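Local atomic coordinates of glycoside hydrolase family 43 (Halothermothrix orenii, PDB entry 4QQS), a protein that hydrolyses glycosidic bonds as a thermostable five-bladed beta-propeller enzyme with alpha-L-arabinofuranosidase activity, probably acting in xylan breakdown. Residues A[182-187]-A[211-216]; A[116-121]-A[168-173]. All coordinates share one frame; numbering follows the deposited sequence.

Contact 1 of 2, residues A[182-187]-A[211-216]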
# COMPACT_ATOMS: atom_id res chain seq x y z
N GLN A 182 13.85 -13.76 4.45
CA GLN A 182 13.76 -14.94 3.59
C GLN A 182 14.65 -14.77 2.37
O GLN A 182 14.89 -13.65 1.92
CB GLN A 182 12.31 -15.15 3.13
CG GLN A 182 11.33 -15.46 4.24
CD GLN A 182 9.93 -15.68 3.72
OE1 GLN A 182 9.33 -14.79 3.13
NE2 GLN A 182 9.43 -16.89 3.88
N ASP A 183 15.10 -15.88 1.81
CA ASP A 183 16.02 -15.83 0.68
C ASP A 183 15.49 -15.00 -0.48
O ASP A 183 16.26 -14.30 -1.12
CB ASP A 183 16.38 -17.24 0.20
CG ASP A 183 17.23 -17.96 1.17
OD1 ASP A 183 18.45 -17.70 1.15
OD2 ASP A 183 16.67 -18.74 1.97
N TRP A 184 14.19 -15.09 -0.78
CA TRP A 184 13.64 -14.37 -1.94
C TRP A 184 13.70 -12.85 -1.77
O TRP A 184 13.49 -12.14 -2.75
CB TRP A 184 12.19 -14.81 -2.25
CG TRP A 184 11.18 -14.24 -1.30
CD1 TRP A 184 10.87 -14.73 -0.06
CD2 TRP A 184 10.37 -13.07 -1.48
NE1 TRP A 184 9.93 -13.95 0.54
CE2 TRP A 184 9.60 -12.92 -0.30
CE3 TRP A 184 10.22 -12.13 -2.49
CZ2 TRP A 184 8.68 -11.90 -0.14
CZ3 TRP A 184 9.31 -11.10 -2.30
CH2 TRP A 184 8.56 -11.00 -1.15
N GLU A 185 13.98 -12.37 -0.56
CA GLU A 185 13.92 -10.94 -0.22
C GLU A 185 15.26 -10.23 -0.33
O GLU A 185 15.42 -9.15 0.21
CB GLU A 185 13.40 -10.76 1.20
CG GLU A 185 12.04 -11.38 1.39
CD GLU A 185 11.52 -11.26 2.80
OE1 GLU A 185 12.16 -11.68 3.79
OE2 GLU A 185 10.42 -10.72 2.96
N GLY A 186 16.23 -10.83 -1.02
CA GLY A 186 17.47 -10.12 -1.30
C GLY A 186 18.33 -9.89 -0.07
O GLY A 186 18.92 -8.82 0.10
N ILE A 187 18.43 -10.92 0.76
CA ILE A 187 19.08 -10.79 2.05
C ILE A 187 20.61 -10.79 1.98
O ILE A 187 21.25 -10.68 3.02
CB ILE A 187 18.58 -11.85 3.03
CG1 ILE A 187 18.71 -13.27 2.43
CG2 ILE A 187 17.14 -11.53 3.43
CD1 ILE A 187 18.49 -14.40 3.40
N SER A 211 5.78 -6.00 0.21
CA SER A 211 6.67 -6.09 -0.93
C SER A 211 8.13 -6.12 -0.50
O SER A 211 8.50 -5.54 0.53
CB SER A 211 6.44 -4.90 -1.86
OG SER A 211 5.11 -4.91 -2.35
N ALA A 212 8.96 -6.79 -1.29
CA ALA A 212 10.39 -6.86 -1.03
C ALA A 212 11.16 -6.73 -2.33
O ALA A 212 10.59 -6.82 -3.42
CB ALA A 212 10.75 -8.18 -0.32
N ASN A 213 12.48 -6.59 -2.18
CA ASN A 213 13.40 -6.23 -3.26
C ASN A 213 13.21 -4.79 -3.68
O ASN A 213 12.40 -4.07 -3.09
CB ASN A 213 13.35 -7.25 -4.41
CG ASN A 213 13.67 -8.64 -3.91
OD1 ASN A 213 14.78 -8.89 -3.43
ND2 ASN A 213 12.70 -9.54 -3.95
N CYS A 214 14.01 -4.34 -4.64
CA CYS A 214 14.02 -2.94 -5.03
C CYS A 214 12.85 -2.63 -5.97
O CYS A 214 12.65 -3.34 -6.95
CB CYS A 214 15.33 -2.59 -5.72
SG CYS A 214 15.48 -0.87 -6.20
N TYR A 215 12.13 -1.54 -5.70
CA TYR A 215 11.00 -1.14 -6.55
C TYR A 215 11.38 -0.99 -8.02
O TYR A 215 10.53 -1.15 -8.89
CB TYR A 215 10.37 0.17 -6.07
CG TYR A 215 11.15 1.37 -6.53
CD1 TYR A 215 10.78 2.07 -7.68
CD2 TYR A 215 12.29 1.76 -5.88
CE1 TYR A 215 11.53 3.12 -8.15
CE2 TYR A 215 13.05 2.82 -6.33
CZ TYR A 215 12.66 3.50 -7.47
OH TYR A 215 13.40 4.55 -7.94
N ALA A 216 12.64 -0.66 -8.31
CA ALA A 216 13.11 -0.41 -9.67
C ALA A 216 13.65 -1.67 -10.35
O ALA A 216 14.15 -1.59 -11.46
CB ALA A 216 14.17 0.68 -9.65
O HOH W 1 14.98 -6.54 -0.40
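Trp184 and Glu185 pack against Ala212 and Asn213 at the end of strand 205-212, in one blade of the five-bladed beta-propeller. The 182-187 segment is a loop with a short 3-10 turn. It precedes strand 191-202, which pairs with 205-212 and carries Glu195, the predicted proton donor.

The apolar part centres on the methyl group of Ala212. The six-membered ring of Trp184 meets it obliquely, with CH2 3.7 Å from Ala212 CB. The aliphatic part of Glu185 closes in as well, its CG 3.9 Å from Ala212 CB. Glu185 CG also lies over one face of the indole, toward its rim.

Two hydrogen bonds within 182-187 hold these groups. Trp184 NE1 donates to Gln182 OE1 at 2.8 Å, in the ring plane but above the plane of the amide carbonyl; this bond helps hold the indole in place. Glu185 turns its carboxylate back on its own loop, where OE1 accepts from Gln182 N at 2.8 Å. OE1 also has a salt bridge to Lys236, and OE2 is hydrogen-bonded to Tyr210 and Asn194, so the buried charge is probably well balanced.

Asn213 makes the direct bond across. With CG beside the backbone N (chi1 -58°), its amide swings back to the loop, its plane 72° from the indole. A water also bridges Glu185 O and Asn213 N, weakly on the Asn213 side. Asn213 ND2 donates to Trp184 O at 3.0 Å, nearly straight at 169°, with the donor in the carbonyl plane.

Contact 2 of 2, residues A[116-121]-A[168-173]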
# COMPACT_ATOMS: atom_id res chain seq x y z
N PRO A 116 3.41 16.50 10.75
CA PRO A 116 3.49 15.03 10.72
C PRO A 116 2.66 14.38 11.83
O PRO A 116 2.39 14.99 12.88
CB PRO A 116 4.97 14.76 10.95
CG PRO A 116 5.42 15.88 11.81
CD PRO A 116 4.63 17.09 11.34
N LEU A 117 2.30 13.13 11.61
CA LEU A 117 1.55 12.36 12.59
C LEU A 117 2.43 12.02 13.80
O LEU A 117 1.97 12.05 14.95
CB LEU A 117 1.01 11.09 11.94
CG LEU A 117 0.25 10.13 12.84
CD1 LEU A 117 -0.98 10.78 13.48
CD2 LEU A 117 -0.14 8.90 12.05
N PHE A 118 3.69 11.69 13.53
CA PHE A 118 4.70 11.48 14.56
C PHE A 118 6.04 11.84 13.96
O PHE A 118 6.18 11.93 12.74
CB PHE A 118 4.68 10.04 15.12
CG PHE A 118 5.03 8.95 14.12
CD1 PHE A 118 4.06 8.40 13.31
CD2 PHE A 118 6.33 8.45 14.02
CE1 PHE A 118 4.36 7.38 12.41
CE2 PHE A 118 6.64 7.42 13.14
CZ PHE A 118 5.65 6.90 12.33
N ASP A 119 7.04 12.06 14.82
CA ASP A 119 8.33 12.54 14.36
C ASP A 119 9.39 12.04 15.31
O ASP A 119 9.36 12.38 16.50
CB ASP A 119 8.31 14.07 14.30
CG ASP A 119 9.51 14.67 13.61
OD1 ASP A 119 10.47 13.93 13.28
OD2 ASP A 119 9.48 15.90 13.39
N ARG A 120 10.31 11.23 14.80
CA ARG A 120 11.38 10.63 15.60
C ARG A 120 12.75 10.92 14.99
O ARG A 120 13.72 10.20 15.27
CB ARG A 120 11.15 9.13 15.76
CG ARG A 120 9.83 8.80 16.40
CD ARG A 120 9.48 7.34 16.26
NE ARG A 120 8.12 7.12 16.74
CZ ARG A 120 7.40 6.04 16.45
NH1 ARG A 120 7.92 5.05 15.73
NH2 ARG A 120 6.15 5.95 16.87
N GLY A 121 12.85 11.95 14.16
CA GLY A 121 14.13 12.32 13.58
C GLY A 121 14.66 11.33 12.57
O GLY A 121 15.86 11.29 12.31
N LEU A 168 -4.67 9.85 16.64
CA LEU A 168 -3.64 10.88 16.82
C LEU A 168 -2.40 10.45 17.60
O LEU A 168 -1.39 11.16 17.58
CB LEU A 168 -4.24 12.13 17.47
CG LEU A 168 -5.45 12.73 16.77
CD1 LEU A 168 -5.98 13.91 17.57
CD2 LEU A 168 -5.14 13.15 15.34
N GLU A 169 -2.48 9.31 18.30
CA GLU A 169 -1.36 8.82 19.09
C GLU A 169 -1.07 7.40 18.71
O GLU A 169 -2.00 6.61 18.47
CB GLU A 169 -1.70 8.85 20.59
CG GLU A 169 -0.51 8.45 21.50
CD GLU A 169 -0.91 7.79 22.83
OE1 GLU A 169 -2.11 7.59 23.10
OE2 GLU A 169 0.01 7.48 23.61
N LEU A 170 0.22 7.07 18.68
CA LEU A 170 0.66 5.70 18.50
C LEU A 170 1.01 5.18 19.90
O LEU A 170 1.89 5.74 20.58
CB LEU A 170 1.85 5.65 17.56
CG LEU A 170 1.55 5.78 16.06
CD1 LEU A 170 1.01 7.14 15.66
CD2 LEU A 170 2.77 5.47 15.26
N LYS A 171 0.30 4.16 20.35
CA LYS A 171 0.42 3.70 21.74
C LYS A 171 1.69 2.92 21.97
O LYS A 171 2.10 2.12 21.12
CB LYS A 171 -0.78 2.82 22.11
CG LYS A 171 -2.12 3.54 22.16
CD LYS A 171 -3.27 2.56 22.45
CE LYS A 171 -4.17 3.02 23.57
NZ LYS A 171 -5.12 1.95 23.98
N GLY A 172 2.28 3.11 23.14
CA GLY A 172 3.38 2.28 23.58
C GLY A 172 4.61 2.37 22.70
O GLY A 172 4.83 3.36 22.02
N ASP A 173 5.41 1.31 22.74
CA ASP A 173 6.63 1.24 21.97
C ASP A 173 6.33 0.66 20.59
O ASP A 173 5.44 -0.16 20.43
CB ASP A 173 7.64 0.32 22.66
CG ASP A 173 8.10 0.85 24.01
OD1 ASP A 173 8.16 2.08 24.20
OD2 ASP A 173 8.44 0.01 24.87
O HOH W 2 1.30 11.02 17.30
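Leu168 meets Leu117 through its backbone: Leu168 O lies 4.1 Å from Leu117 CD1. A water donates to both Leu168 O and Leu117 O, at 2.7 Å from each. It joins the two loops where no direct hydrogen bond does.

Leu170 follows and has the largest share of the contact, touching Leu117, Phe118 and Arg120. Its side chain points at the other loop, and its two methyl groups divide the work. CD1 packs against Leu117, at 4.2 Å from Leu117 CD2. CD2 sits over one face of the Phe118 ring in a CH-pi contact, 4.1 Å from the ring centroid and 27° off the normal. Phe118 CG stands between the backbone N and the carbonyl carbon (chi1 64°), which brings the ring against this methyl.

Loop 116-121 is the crossing from one blade of the beta-propeller to the next, between strands 111-112 and 124-131. Segment 168-173 stays within one blade, where it connects the paired strands 153-162 and 175-178. Ile139 and Tyr141 of strand 137-143 also touch Leu170.

CD2 of the same leucine reaches Arg120 too, 3.8 Å from Arg120 NH2. Phe118 CD2 lies over one face of the guanidinium, toward its rim. Arg120 NH1 is hydrogen-bonded to Tyr141 OH and NH2 to Gln161 OE1. Substituting an alanine for Leu170 would probably open a gap beside Leu117 and leave this face of the Phe118 ring without its methyl partner. Beyond Leu170, Lys171 pairs its backbone with Glu162 of strand 153-162.

Contact 2 lies within residues 116-173, and contact 1 follows it in the chain, within 182-216. Their centres are about 27 Å apart and their nearest atoms about 17 Å. Strand 175-178 lies between them in the chain. It pairs with strand 153-162, which runs parallel to 191-202, the partner of strand 205-212. Contact 2 packs a blade-to-blade crossing against a loop of the following blade; contact 1 packs a loop leading into 191-202 against the end of 205-212. The Ala212 side chain in contact 1 is about 7 Å from that of Glu195, the predicted proton donor. That of Phe118 in contact 2 is about 10 Å from that of Asp126, predicted to tune that glutamate.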